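Local coordinates for protein unsaturated glucuronyl hydrolase (Streptococcus agalactiae, PDB 2ZZR) that hydrolyses unsaturated disaccharides of chondroitin, hyaluronan and heparin, cleaving their glycosidic bonds to release the unsaturated uronic acid, at residues E29-K34 with E384-F389; A206-R211 with F220-E225; N102-R107 with L136-K141. One frame throughout, in Å; residues are numbered along the deposited sequence.

In the fold
The chain is a largely helical barrel of glycoside hydrolase family 88, and the three contacts lie well apart around it. Contact 1 joins helices from near the two ends of the chain, so contacts 2 and 3 are nested within the loop it closes. The centres of contacts 1 and 2 are about 37 Å apart, on opposite sides of the chain's centre; the centre of contact 3 lies about 30 Å from each. Contact 2 is nearest an annotated site: the side chain of Phe-220 is about 3 Å from Gly-232, a probable substrate-binding residue. In contact 3, the side chain of Ile-104 is about 12 Å from that of Asp-114, the likely nucleophile. Contact 1 is remote from these.

Contact 1 of 3, residues E29-K34 with E384-F389; sequences EEAIEK and EALIRF
CG1 of Ile-32 and CG of Leu-386 both lie beside the backbone N and anti to the carbonyl carbon (chi1 -69° in each). These torsions direct CG1 and CD1 of Ile-32 across to the other helix and set the leucine fork against it. This is apolar helix-helix packing in the alpha barrel. It joins helix 25-46 to helix 376-390, from near the two ends of the chain. The local axes run roughly antiparallel, at 142°, and come within 9.8 Å of each other.

The side chains of Ile-32 and Leu-386 run alongside in opposite senses. CG1 of Ile-32 rests on CB of Leu-386 at 3.7 Å. Both leucine methyls reach Ala-31, with CD2 3.9 Å from its CB. The small alanine thus takes the forked end of the leucine. No hydrogen bond crosses between the segments, and all four touching residues are buried. Tyr-83 of helix 70-84 also touches Ile-32, and Ile-343 of helix 328-346 touches both Ala-31 and Leu-386.

Ile-387 lies roughly perpendicular to Ile-32, and the two meet methyl to methyl, CD1 of Ile-32 lying 3.9 Å from CD1 of Ile-387.

Contact 2 of 3, residues A206-R211 with F220-E225; sequences ANNVVR and FYFDPE. With SO4 (sulfate ion), chain B.
Asn-208 lays its CB over one face of the Phe-220 ring in a CH-pi contact. This joins helix 192-209 to strand 219-222, the middle strand of a three-stranded antiparallel sheet. CB of Asn-208 is 3.5 Å from the centroid of the Phe-220 ring and 3° off the ring normal. Phe-220 has its CG anti to the backbone N (chi1 -154°), which carries the ring under the asparagine. The amide and ring planes are 37° apart. The backbone O of Asn-208 also lies 3.2 Å from CD1 of Phe-220. Phe-220 sits next to Gly-232 of strand 229-233, a probable substrate-binding residue.

Apolar contact is slighter: CG2 of Val-209 lies 4.3 Å from CB of Phe-220.

Among polar groups, the planes of the Asn-208 amide and the Phe-222 ring are nearly perpendicular. ND2 of Asn-208 is 3.8 Å from CZ of Phe-222, but its hydrogen bond goes to the backbone O of Ala-204. No hydrogen bond links the two segments.

To one side, Arg-211 and the backbone N of Asp-212 hydrogen-bond a sulfate, probably from the crystallisation liquor. The shortest bond runs from NH1 of Arg-211 to sulfate O3, at 2.8 Å.

Contact 3 of 3, residues N102-R107 with L136-K141; sequences NRINNR and LEATIK
Ile-104 and Lys-141 form the apolar part of a mixed helix-helix contact, with a polar margin formed by Asn-105, Lys-141 and Glu-137. It joins the C-terminal end of helix 87-105 to helix 133-147 in the alpha barrel.

Ile-104 turns CG1 anti to its backbone N (chi1 -176°). This branch lies against the base of the lysine, with CG1 of Ile-104 3.6 Å from CB of Lys-141. Its terminal CD1 continues to the lysine carbonyl, 3.7 Å from O of Lys-141. The other branch, CG2, faces Ala-138 more loosely, 4.4 Å from its CB.

Beyond CG the Lys-141 chain is fully extended, which takes the ammonium group out to the polar side chains. There NZ of Lys-141 donates to OD1 of Asn-105 at 2.7 Å. The donor sits 16° from the plane of that amide, and the C=O...N angle is 140°. The same NZ makes a salt bridge to OE1 of Glu-137, one turn earlier on its own helix, at 2.8 Å. That oxygen uses its anti lone pair.

A water closes the polar group. It accepts from ND2 of Asn-105 at 2.8 Å and donates to OE1 of Glu-137 at 2.7 Å, so this oxygen accepts from both NZ and the water. Both ends of the asparagine amide are thus tied to helix 133-147, one directly and one through water. This should limit rotation of the amide.

Helix 87-105 ends here in a Schellman motif, with Arg-107 at positive phi. Arg-107 then pairs with Glu-148. Tyr-119 of helix 115-130 touches Ile-104, as does Lys-145, farther along helix 133-147. Thr-139 points away from segment 102-107 and packs against helices 115-130 and 180-189.

Contact 1 of 3, residues E29-K34 with E384-F389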
loop_
_atom_site.group_PDB
_atom_site.type_symbol
_atom_site.label_atom_id
_atom_site.label_comp_id
_atom_site.label_asym_id
_atom_site.label_seq_id
_atom_site.Cartn_x
_atom_site.Cartn_y
_atom_site.Cartn_z
ATOM N N GLU A 29 8.077 17.997 9.603
ATOM C CA GLU A 29 8.629 17.678 10.919
ATOM C C GLU A 29 7.550 17.694 12.003
ATOM O O GLU A 29 7.478 16.787 12.831
ATOM C CB GLU A 29 9.689 18.710 11.264
ATOM C CG GLU A 29 10.795 18.237 12.145
ATOM C CD GLU A 29 11.928 19.242 12.155
ATOM O OE1 GLU A 29 11.707 20.371 12.643
ATOM O OE2 GLU A 29 13.022 18.913 11.659
ATOM N N GLU A 30 6.720 18.732 11.987
ATOM C CA GLU A 30 5.642 18.881 12.966
ATOM C C GLU A 30 4.549 17.817 12.801
ATOM O O GLU A 30 4.002 17.324 13.798
ATOM C CB GLU A 30 5.082 20.305 12.952
ATOM C CG GLU A 30 6.068 21.297 13.589
ATOM C CD GLU A 30 5.576 22.733 13.663
ATOM O OE1 GLU A 30 4.520 23.061 13.082
ATOM O OE2 GLU A 30 6.275 23.549 14.304
ATOM N N ALA A 31 4.263 17.445 11.551
ATOM C CA ALA A 31 3.332 16.340 11.265
ATOM C C ALA A 31 3.869 15.006 11.788
ATOM O O ALA A 31 3.120 14.203 12.370
ATOM C CB ALA A 31 3.029 16.261 9.766
ATOM N N ILE A 32 5.165 14.769 11.582
ATOM C CA ILE A 32 5.818 13.567 12.093
ATOM C C ILE A 32 5.756 13.532 13.619
ATOM O O ILE A 32 5.427 12.500 14.218
ATOM C CB ILE A 32 7.294 13.457 11.628
ATOM C CG1 ILE A 32 7.362 13.175 10.120
ATOM C CG2 ILE A 32 8.020 12.357 12.393
ATOM C CD1 ILE A 32 8.777 13.255 9.531
ATOM N N GLU A 33 6.064 14.666 14.244
ATOM C CA GLU A 33 6.082 14.729 15.700
ATOM C C GLU A 33 4.698 14.512 16.315
ATOM O O GLU A 33 4.583 13.815 17.321
ATOM C CB GLU A 33 6.747 16.022 16.180
ATOM C CG GLU A 33 8.265 15.946 16.071
ATOM C CD GLU A 33 8.970 17.286 16.205
ATOM O OE1 GLU A 33 8.293 18.335 16.300
ATOM O OE2 GLU A 33 10.218 17.283 16.199
ATOM N N LYS A 34 3.659 15.063 15.685
ATOM C CA LYS A 34 2.273 14.843 16.118
ATOM C C LYS A 34 1.887 13.361 15.993
ATOM O O LYS A 34 1.257 12.802 16.892
ATOM C CB LYS A 34 1.299 15.737 15.341
ATOM C CG LYS A 34 -0.131 15.773 15.914
ATOM C CD LYS A 34 -1.021 16.788 15.209
ATOM C CE LYS A 34 -1.388 16.340 13.802
ATOM N NZ LYS A 34 -2.432 17.200 13.195
ATOM N N GLU A 384 4.731 6.821 6.233
ATOM C CA GLU A 384 5.751 6.531 5.222
ATOM C C GLU A 384 5.939 7.720 4.277
ATOM O O GLU A 384 7.075 8.050 3.911
ATOM C CB GLU A 384 5.438 5.251 4.435
ATOM C CG GLU A 384 6.641 4.771 3.637
ATOM C CD GLU A 384 6.275 3.784 2.553
ATOM O OE1 GLU A 384 6.133 2.592 2.874
ATOM O OE2 GLU A 384 6.159 4.206 1.382
ATOM N N ALA A 385 4.838 8.367 3.891
ATOM C CA ALA A 385 4.906 9.554 3.037
ATOM C C ALA A 385 5.677 10.668 3.734
ATOM O O ALA A 385 6.536 11.315 3.126
ATOM C CB ALA A 385 3.509 10.038 2.657
ATOM N N LEU A 386 5.372 10.878 5.013
ATOM C CA LEU A 386 6.058 11.903 5.795
ATOM C C LEU A 386 7.562 11.645 5.844
ATOM O O LEU A 386 8.368 12.561 5.574
ATOM C CB LEU A 386 5.469 11.980 7.204
ATOM C CG LEU A 386 4.045 12.542 7.287
ATOM C CD1 LEU A 386 3.558 12.475 8.747
ATOM C CD2 LEU A 386 3.966 13.967 6.744
ATOM N N ILE A 387 7.931 10.403 6.164
ATOM C CA ILE A 387 9.336 9.988 6.252
ATOM C C ILE A 387 10.029 10.053 4.877
ATOM O O ILE A 387 11.177 10.500 4.780
ATOM C CB ILE A 387 9.488 8.580 6.917
ATOM C CG1 ILE A 387 9.052 8.615 8.396
ATOM C CG2 ILE A 387 10.921 8.013 6.768
ATOM C CD1 ILE A 387 9.885 9.531 9.321
ATOM N N ARG A 388 9.321 9.637 3.824
ATOM C CA ARG A 388 9.819 9.791 2.450
ATOM C C ARG A 388 10.218 11.235 2.137
ATOM O O ARG A 388 11.277 11.480 1.553
ATOM C CB ARG A 388 8.774 9.324 1.431
ATOM C CG ARG A 388 8.786 7.820 1.159
ATOM C CD ARG A 388 7.606 7.440 0.260
ATOM N NE ARG A 388 7.697 6.052 -0.196
ATOM C CZ ARG A 388 8.422 5.649 -1.239
ATOM N NH1 ARG A 388 9.116 6.529 -1.960
ATOM N NH2 ARG A 388 8.457 4.364 -1.566
ATOM N N PHE A 389 9.364 12.183 2.515
ATOM C CA PHE A 389 9.601 13.599 2.221
ATOM C C PHE A 389 10.752 14.156 3.047
ATOM O O PHE A 389 11.499 15.030 2.584
ATOM C CB PHE A 389 8.337 14.410 2.505
ATOM C CG PHE A 389 7.394 14.502 1.347
ATOM C CD1 PHE A 389 6.935 13.353 0.700
ATOM C CD2 PHE A 389 6.931 15.741 0.919
ATOM C CE1 PHE A 389 6.041 13.444 -0.364
ATOM C CE2 PHE A 389 6.039 15.841 -0.142
ATOM C CZ PHE A 389 5.594 14.691 -0.785
#

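Contact 2 of 3, residues A206-R211 with F220-E225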
loop_
_atom_site.group_PDB
_atom_site.type_symbol
_atom_site.label_atom_id
_atom_site.label_comp_id
_atom_site.label_asym_id
_atom_site.label_seq_id
_atom_site.Cartn_x
_atom_site.Cartn_y
_atom_site.Cartn_z
ATOM N N ALA A 206 -0.902 -6.386 -14.727
ATOM C CA ALA A 206 -0.862 -5.229 -15.623
ATOM C C ALA A 206 -1.779 -5.394 -16.830
ATOM O O ALA A 206 -2.430 -4.444 -17.264
ATOM C CB ALA A 206 0.573 -4.967 -16.089
ATOM N N ASN A 207 -1.820 -6.605 -17.374
ATOM C CA ASN A 207 -2.561 -6.835 -18.604
ATOM C C ASN A 207 -4.049 -7.082 -18.408
ATOM O O ASN A 207 -4.818 -7.068 -19.381
ATOM C CB ASN A 207 -1.906 -7.955 -19.408
ATOM C CG ASN A 207 -0.781 -7.441 -20.281
ATOM O OD1 ASN A 207 -0.934 -6.423 -20.955
ATOM N ND2 ASN A 207 0.346 -8.128 -20.270
ATOM N N ASN A 208 -4.459 -7.262 -17.154
ATOM C CA ASN A 208 -5.817 -7.720 -16.861
ATOM C C ASN A 208 -6.528 -6.938 -15.760
ATOM O O ASN A 208 -7.631 -6.424 -15.975
ATOM C CB ASN A 208 -5.811 -9.220 -16.556
ATOM C CG ASN A 208 -5.275 -10.052 -17.711
ATOM O OD1 ASN A 208 -5.898 -10.134 -18.774
ATOM N ND2 ASN A 208 -4.121 -10.669 -17.511
ATOM N N VAL A 209 -5.897 -6.828 -14.588
ATOM C CA VAL A 209 -6.536 -6.140 -13.460
ATOM C C VAL A 209 -6.532 -4.618 -13.649
ATOM O O VAL A 209 -7.343 -3.905 -13.048
ATOM C CB VAL A 209 -5.949 -6.598 -12.090
ATOM C CG1 VAL A 209 -4.699 -5.795 -11.712
ATOM C CG2 VAL A 209 -7.012 -6.513 -10.988
ATOM N N VAL A 210 -5.620 -4.123 -14.489
ATOM C CA VAL A 210 -5.672 -2.744 -14.950
ATOM C C VAL A 210 -6.486 -2.733 -16.243
ATOM O O VAL A 210 -6.230 -3.531 -17.150
ATOM C CB VAL A 210 -4.260 -2.154 -15.197
ATOM C CG1 VAL A 210 -4.346 -0.686 -15.621
ATOM C CG2 VAL A 210 -3.401 -2.293 -13.938
ATOM N N ARG A 211 -7.469 -1.841 -16.308
ATOM C CA ARG A 211 -8.386 -1.765 -17.450
ATOM C C ARG A 211 -7.865 -0.836 -18.550
ATOM O O ARG A 211 -6.981 -0.013 -18.311
ATOM C CB ARG A 211 -9.771 -1.299 -16.985
ATOM C CG ARG A 211 -10.369 -2.149 -15.869
ATOM C CD ARG A 211 -11.846 -1.826 -15.645
ATOM N NE ARG A 211 -12.679 -2.345 -16.727
ATOM C CZ ARG A 211 -14.011 -2.373 -16.716
ATOM N NH1 ARG A 211 -14.669 -2.877 -17.757
ATOM N NH2 ARG A 211 -14.687 -1.901 -15.676
ATOM N N PHE A 220 -9.274 -10.282 -10.652
ATOM C CA PHE A 220 -9.309 -10.805 -12.015
ATOM C C PHE A 220 -9.195 -12.318 -12.027
ATOM O O PHE A 220 -8.258 -12.880 -11.466
ATOM C CB PHE A 220 -8.238 -10.174 -12.919
ATOM C CG PHE A 220 -8.613 -10.191 -14.372
ATOM C CD1 PHE A 220 -9.204 -9.079 -14.959
ATOM C CD2 PHE A 220 -8.423 -11.335 -15.139
ATOM C CE1 PHE A 220 -9.583 -9.098 -16.303
ATOM C CE2 PHE A 220 -8.799 -11.367 -16.479
ATOM C CZ PHE A 220 -9.380 -10.253 -17.059
ATOM N N TYR A 221 -10.164 -12.961 -12.681
ATOM C CA TYR A 221 -10.237 -14.417 -12.752
ATOM C C TYR A 221 -9.525 -14.990 -13.966
ATOM O O TYR A 221 -9.525 -14.391 -15.038
ATOM C CB TYR A 221 -11.702 -14.867 -12.807
ATOM C CG TYR A 221 -12.421 -14.760 -11.489
ATOM C CD1 TYR A 221 -13.068 -13.581 -11.119
ATOM C CD2 TYR A 221 -12.453 -15.842 -10.610
ATOM C CE1 TYR A 221 -13.737 -13.485 -9.897
ATOM C CE2 TYR A 221 -13.121 -15.755 -9.386
ATOM C CZ TYR A 221 -13.752 -14.580 -9.041
ATOM O OH TYR A 221 -14.408 -14.489 -7.835
ATOM N N PHE A 222 -8.952 -16.170 -13.782
ATOM C CA PHE A 222 -8.306 -16.919 -14.854
ATOM C C PHE A 222 -8.932 -18.303 -14.972
ATOM O O PHE A 222 -9.601 -18.772 -14.047
ATOM C CB PHE A 222 -6.803 -17.033 -14.589
ATOM C CG PHE A 222 -6.078 -15.722 -14.684
ATOM C CD1 PHE A 222 -6.096 -14.817 -13.621
ATOM C CD2 PHE A 222 -5.388 -15.380 -15.841
ATOM C CE1 PHE A 222 -5.435 -13.594 -13.713
ATOM C CE2 PHE A 222 -4.722 -14.156 -15.943
ATOM C CZ PHE A 222 -4.749 -13.260 -14.873
ATOM N N ASP A 223 -8.723 -18.947 -16.116
ATOM C CA ASP A 223 -9.165 -20.327 -16.314
ATOM C C ASP A 223 -8.094 -21.292 -15.794
ATOM O O ASP A 223 -6.963 -21.284 -16.284
ATOM C CB ASP A 223 -9.463 -20.574 -17.800
ATOM C CG ASP A 223 -10.161 -21.907 -18.051
ATOM O OD1 ASP A 223 -9.663 -22.945 -17.585
ATOM O OD2 ASP A 223 -11.204 -21.906 -18.734
ATOM N N PRO A 224 -8.437 -22.123 -14.786
ATOM C CA PRO A 224 -7.448 -23.038 -14.205
ATOM C C PRO A 224 -6.939 -24.120 -15.154
ATOM O O PRO A 224 -5.862 -24.673 -14.921
ATOM C CB PRO A 224 -8.185 -23.659 -13.012
ATOM C CG PRO A 224 -9.618 -23.472 -13.299
ATOM C CD PRO A 224 -9.743 -22.223 -14.112
ATOM N N GLU A 225 -7.699 -24.410 -16.208
ATOM C CA GLU A 225 -7.294 -25.419 -17.193
ATOM C C GLU A 225 -6.331 -24.863 -18.242
ATOM O O GLU A 225 -5.305 -25.483 -18.533
ATOM C CB GLU A 225 -8.518 -26.047 -17.878
ATOM C CG GLU A 225 -9.554 -26.646 -16.918
ATOM C CD GLU A 225 -8.946 -27.589 -15.886
ATOM O OE1 GLU A 225 -8.137 -28.464 -16.270
ATOM O OE2 GLU A 225 -9.284 -27.455 -14.688
HETATM S S SO4 B . -11.397 -3.824 -19.981
HETATM O O1 SO4 B . -11.395 -4.786 -21.079
HETATM O O2 SO4 B . -10.496 -2.725 -20.305
HETATM O O3 SO4 B . -12.750 -3.311 -19.770
HETATM O O4 SO4 B . -10.931 -4.483 -18.764
#

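Contact 3 of 3, residues N102-R107 with L136-K141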
loop_
_atom_site.group_PDB
_atom_site.type_symbol
_atom_site.label_atom_id
_atom_site.label_comp_id
_atom_site.label_asym_id
_atom_site.label_seq_id
_atom_site.Cartn_x
_atom_site.Cartn_y
_atom_site.Cartn_z
ATOM N N ASN A 102 7.294 -16.363 14.923
ATOM C CA ASN A 102 6.439 -17.415 15.481
ATOM C C ASN A 102 5.273 -17.759 14.550
ATOM O O ASN A 102 4.948 -18.935 14.341
ATOM C CB ASN A 102 5.899 -17.011 16.852
ATOM C CG ASN A 102 4.961 -18.059 17.437
ATOM O OD1 ASN A 102 3.739 -17.945 17.336
ATOM N ND2 ASN A 102 5.536 -19.100 18.023
ATOM N N ARG A 103 4.656 -16.719 13.993
ATOM C CA ARG A 103 3.498 -16.873 13.114
ATOM C C ARG A 103 3.809 -17.694 11.856
ATOM O O ARG A 103 3.009 -18.549 11.454
ATOM C CB ARG A 103 2.920 -15.500 12.751
ATOM C CG ARG A 103 1.601 -15.578 11.994
ATOM C CD ARG A 103 0.989 -14.213 11.790
ATOM N NE ARG A 103 -0.215 -14.296 10.962
ATOM C CZ ARG A 103 -0.959 -13.256 10.601
ATOM N NH1 ARG A 103 -0.650 -12.023 11.003
ATOM N NH2 ARG A 103 -2.026 -13.451 9.836
ATOM N N ILE A 104 4.962 -17.445 11.235
ATOM C CA ILE A 104 5.340 -18.211 10.044
ATOM C C ILE A 104 5.841 -19.624 10.393
ATOM O O ILE A 104 5.505 -20.591 9.706
ATOM C CB ILE A 104 6.304 -17.425 9.080
ATOM C CG1 ILE A 104 6.600 -18.229 7.808
ATOM C CG2 ILE A 104 7.604 -17.012 9.773
ATOM C CD1 ILE A 104 5.405 -18.429 6.897
ATOM N N ASN A 105 6.614 -19.734 11.473
ATOM C CA ASN A 105 7.095 -21.033 11.942
ATOM C C ASN A 105 5.946 -22.008 12.158
ATOM O O ASN A 105 6.042 -23.188 11.807
ATOM C CB ASN A 105 7.919 -20.876 13.224
ATOM C CG ASN A 105 9.360 -20.493 12.947
ATOM O OD1 ASN A 105 9.831 -20.582 11.811
ATOM N ND2 ASN A 105 10.078 -20.084 13.990
ATOM N N ASN A 106 4.852 -21.489 12.706
ATOM C CA ASN A 106 3.670 -22.281 13.016
ATOM C C ASN A 106 2.551 -22.166 11.986
ATOM O O ASN A 106 1.461 -22.710 12.190
ATOM C CB ASN A 106 3.165 -21.906 14.404
ATOM C CG ASN A 106 4.080 -22.402 15.493
ATOM O OD1 ASN A 106 4.237 -23.610 15.678
ATOM N ND2 ASN A 106 4.707 -21.479 16.213
ATOM N N ARG A 107 2.824 -21.459 10.888
ATOM C CA ARG A 107 1.877 -21.320 9.772
ATOM C C ARG A 107 0.468 -20.920 10.240
ATOM O O ARG A 107 -0.540 -21.518 9.837
ATOM C CB ARG A 107 1.851 -22.601 8.926
ATOM C CG ARG A 107 3.201 -22.958 8.286
ATOM C CD ARG A 107 3.169 -24.317 7.586
ATOM N NE ARG A 107 2.210 -24.357 6.480
ATOM C CZ ARG A 107 2.485 -24.011 5.222
ATOM N NH1 ARG A 107 3.701 -23.590 4.887
ATOM N NH2 ARG A 107 1.535 -24.089 4.294
ATOM N N LEU A 136 15.404 -11.419 9.015
ATOM C CA LEU A 136 15.694 -12.007 7.713
ATOM C C LEU A 136 15.075 -13.399 7.575
ATOM O O LEU A 136 14.448 -13.706 6.566
ATOM C CB LEU A 136 17.205 -12.060 7.458
ATOM C CG LEU A 136 17.675 -12.681 6.138
ATOM C CD1 LEU A 136 17.104 -11.934 4.929
ATOM C CD2 LEU A 136 19.202 -12.728 6.069
ATOM N N GLU A 137 15.258 -14.230 8.600
ATOM C CA GLU A 137 14.724 -15.588 8.614
ATOM C C GLU A 137 13.210 -15.586 8.393
ATOM O O GLU A 137 12.698 -16.332 7.559
ATOM C CB GLU A 137 15.062 -16.265 9.943
ATOM C CG GLU A 137 14.584 -17.704 10.058
ATOM C CD GLU A 137 14.779 -18.277 11.452
ATOM O OE1 GLU A 137 14.170 -19.325 11.744
ATOM O OE2 GLU A 137 15.524 -17.675 12.258
ATOM N N ALA A 138 12.509 -14.736 9.138
ATOM C CA ALA A 138 11.053 -14.620 9.020
ATOM C C ALA A 138 10.652 -14.171 7.617
ATOM O O ALA A 138 9.679 -14.676 7.051
ATOM C CB ALA A 138 10.507 -13.661 10.063
ATOM N N THR A 139 11.409 -13.226 7.061
ATOM C CA THR A 139 11.141 -12.714 5.711
ATOM C C THR A 139 11.242 -13.814 4.645
ATOM O O THR A 139 10.339 -13.964 3.810
ATOM C CB THR A 139 12.085 -11.532 5.353
ATOM O OG1 THR A 139 11.870 -10.443 6.260
ATOM C CG2 THR A 139 11.821 -11.054 3.940
ATOM N N ILE A 140 12.332 -14.584 4.670
ATOM C CA ILE A 140 12.524 -15.648 3.685
ATOM C C ILE A 140 11.444 -16.722 3.819
ATOM O O ILE A 140 10.876 -17.161 2.820
ATOM C CB ILE A 140 13.950 -16.263 3.741
ATOM C CG1 ILE A 140 15.010 -15.176 3.502
ATOM C CG2 ILE A 140 14.097 -17.404 2.723
ATOM C CD1 ILE A 140 14.852 -14.397 2.193
ATOM N N LYS A 141 11.143 -17.112 5.056
ATOM C CA LYS A 141 10.080 -18.090 5.305
ATOM C C LYS A 141 8.725 -17.576 4.803
ATOM O O LYS A 141 7.960 -18.332 4.202
ATOM C CB LYS A 141 10.027 -18.473 6.788
ATOM C CG LYS A 141 11.181 -19.378 7.217
ATOM C CD LYS A 141 11.194 -19.581 8.723
ATOM C CE LYS A 141 12.255 -20.606 9.123
ATOM N NZ LYS A 141 12.198 -20.902 10.576
HETATM O O HOH W 1 12.890 -19.911 14.066
#